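Local coordinates for protein sulfotransferase (Mus musculus, PDB 5X2B) that probably transfers sulfo groups to acceptor molecules and binds the nucleotide adenosine-3'-5'-diphosphate, at residues Ser152-Val157 and Glu265-Ser270. Residues are numbered along the deposited sequence; the frame is centred on the assembly and turned at random.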
# COMPACT_ATOMS: atom_id res chain seq x y z
N SER A 152 8.44 -10.44 -1.21
CA SER A 152 9.24 -10.02 -0.09
C SER A 152 9.11 -8.55 0.22
O SER A 152 9.35 -7.68 -0.61
CB SER A 152 10.71 -10.22 -0.34
OG SER A 152 11.38 -9.42 0.60
N TRP A 153 8.80 -8.26 1.45
CA TRP A 153 8.78 -6.89 1.79
C TRP A 153 10.01 -6.28 1.15
O TRP A 153 9.92 -5.43 0.27
CB TRP A 153 8.92 -6.78 3.27
CG TRP A 153 8.76 -5.43 3.71
CD1 TRP A 153 7.61 -4.77 3.80
CD2 TRP A 153 9.80 -4.54 4.16
NE1 TRP A 153 7.83 -3.50 4.28
CE2 TRP A 153 9.18 -3.33 4.52
CE3 TRP A 153 11.19 -4.63 4.29
CZ2 TRP A 153 9.88 -2.23 5.00
CZ3 TRP A 153 11.90 -3.53 4.77
CH2 TRP A 153 11.24 -2.35 5.12
N PHE A 154 11.16 -6.77 1.56
CA PHE A 154 12.38 -6.03 1.31
C PHE A 154 12.52 -5.68 -0.15
O PHE A 154 12.85 -4.58 -0.48
CB PHE A 154 13.61 -6.80 1.80
CG PHE A 154 13.56 -7.15 3.28
CD1 PHE A 154 14.16 -6.34 4.23
CD2 PHE A 154 12.92 -8.31 3.71
CE1 PHE A 154 14.14 -6.68 5.57
CE2 PHE A 154 12.87 -8.64 5.03
CZ PHE A 154 13.48 -7.83 5.98
N ASP A 155 12.24 -6.62 -1.01
CA ASP A 155 12.28 -6.36 -2.41
C ASP A 155 11.35 -5.25 -2.82
O ASP A 155 11.72 -4.40 -3.62
CB ASP A 155 11.89 -7.61 -3.14
CG ASP A 155 12.91 -8.68 -2.97
OD1 ASP A 155 13.95 -8.33 -2.35
OD2 ASP A 155 12.73 -9.84 -3.46
N HIS A 156 10.14 -5.24 -2.29
CA HIS A 156 9.19 -4.23 -2.70
C HIS A 156 9.79 -2.87 -2.52
O HIS A 156 9.84 -2.00 -3.40
CB HIS A 156 7.94 -4.32 -1.83
CG HIS A 156 6.75 -3.70 -2.49
ND1 HIS A 156 6.33 -2.43 -2.20
CD2 HIS A 156 5.95 -4.17 -3.47
CE1 HIS A 156 5.28 -2.14 -2.96
NE2 HIS A 156 5.02 -3.18 -3.74
N VAL A 157 10.23 -2.69 -1.33
CA VAL A 157 10.63 -1.41 -0.89
C VAL A 157 11.81 -0.95 -1.72
O VAL A 157 11.92 0.22 -2.14
CB VAL A 157 11.05 -1.58 0.57
CG1 VAL A 157 11.55 -0.30 1.15
CG2 VAL A 157 9.89 -2.06 1.37
N GLU A 265 20.90 -7.05 6.74
CA GLU A 265 21.52 -7.65 5.56
C GLU A 265 20.89 -7.12 4.29
O GLU A 265 21.58 -6.82 3.33
CB GLU A 265 21.37 -9.15 5.61
CG GLU A 265 21.62 -9.87 4.31
CD GLU A 265 21.27 -11.35 4.43
OE1 GLU A 265 22.14 -12.11 4.91
OE2 GLU A 265 20.14 -11.75 4.08
N LYS A 266 19.57 -7.02 4.26
CA LYS A 266 18.97 -6.53 3.05
C LYS A 266 19.00 -4.99 3.02
O LYS A 266 19.34 -4.41 2.01
CB LYS A 266 17.56 -7.10 2.86
CG LYS A 266 17.51 -8.58 2.57
CD LYS A 266 17.49 -8.95 1.06
CE LYS A 266 16.10 -9.45 0.59
NZ LYS A 266 16.00 -9.79 -0.91
N MET A 267 18.68 -4.32 4.12
CA MET A 267 18.48 -2.86 4.07
C MET A 267 19.75 -2.13 4.30
O MET A 267 19.74 -1.08 4.95
CB MET A 267 17.49 -2.43 5.14
CG MET A 267 16.23 -3.16 5.00
SD MET A 267 15.77 -2.89 3.33
CE MET A 267 15.49 -1.15 3.46
N ARG A 268 20.84 -2.67 3.76
CA ARG A 268 22.19 -2.27 4.15
C ARG A 268 22.21 -0.79 4.39
O ARG A 268 22.13 -0.29 5.52
CB ARG A 268 23.23 -2.56 3.05
CG ARG A 268 23.15 -3.89 2.30
CD ARG A 268 23.86 -5.03 3.03
NE ARG A 268 25.32 -5.07 2.88
CZ ARG A 268 25.97 -5.79 1.96
NH1 ARG A 268 27.29 -5.77 1.91
NH2 ARG A 268 25.31 -6.52 1.07
N ASN A 269 22.33 -0.08 3.28
CA ASN A 269 22.70 1.31 3.29
C ASN A 269 21.53 2.03 2.72
O ASN A 269 21.66 3.09 2.11
CB ASN A 269 23.92 1.50 2.40
CG ASN A 269 24.26 0.25 1.60
OD1 ASN A 269 23.44 -0.22 0.82
ND2 ASN A 269 25.46 -0.28 1.78
N SER A 270 20.36 1.43 2.90
CA SER A 270 19.10 2.03 2.48
C SER A 270 18.71 3.16 3.45
O SER A 270 18.37 2.92 4.58
CB SER A 270 18.03 0.97 2.41
OG SER A 270 16.87 1.46 3.02
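Capped by Ser152, whose OG accepts a weak bond from Asp155 N (3.3 Å), the first turn of helix 153-161 meets the C-terminal end of helix 253-266 in the sulfotransferase fold: Phe154 packs on Lys266 and Met267, Trp153 on Met267, and Asp155 pairs with Lys266. Lys266 CG lies over one face of the Phe154 ring, with Lys266 CB 3.7 Å from Phe154 CD1 at the rim. The chain bends at chi2 (-93°) and again at chi3, which brings NZ to Asp155. There Lys266 NZ donates to Asp155 OD1 at 2.9 Å in a salt bridge, from the syn side and 17° out of the carboxylate plane. Met267 comes to the edge of the Phe154 ring instead, with CG 3.9 Å from Phe154 CD1. Its sulfur makes two Met-aromatic contacts, one at the Phe154 edge and one oblique to Trp153, where Met267 SD stands 4.2 Å from Trp153 CZ3. Trp153 CE3 sits over the Phe154 face opposite Lys266 CG, offset toward the rim. Phe263 of helix 253-266 also touches both rings. Replacing Lys266 with an alanine would probably leave Asp155 without this cationic mate and, with the methylenes beyond CB gone, uncover part of the Phe154 face. The contact thus joins the helices through an apolar, sulfur-aromatic interior and an ion pair at its more exposed margin, where Asp155 is also likely to interact favourably with the helix dipole.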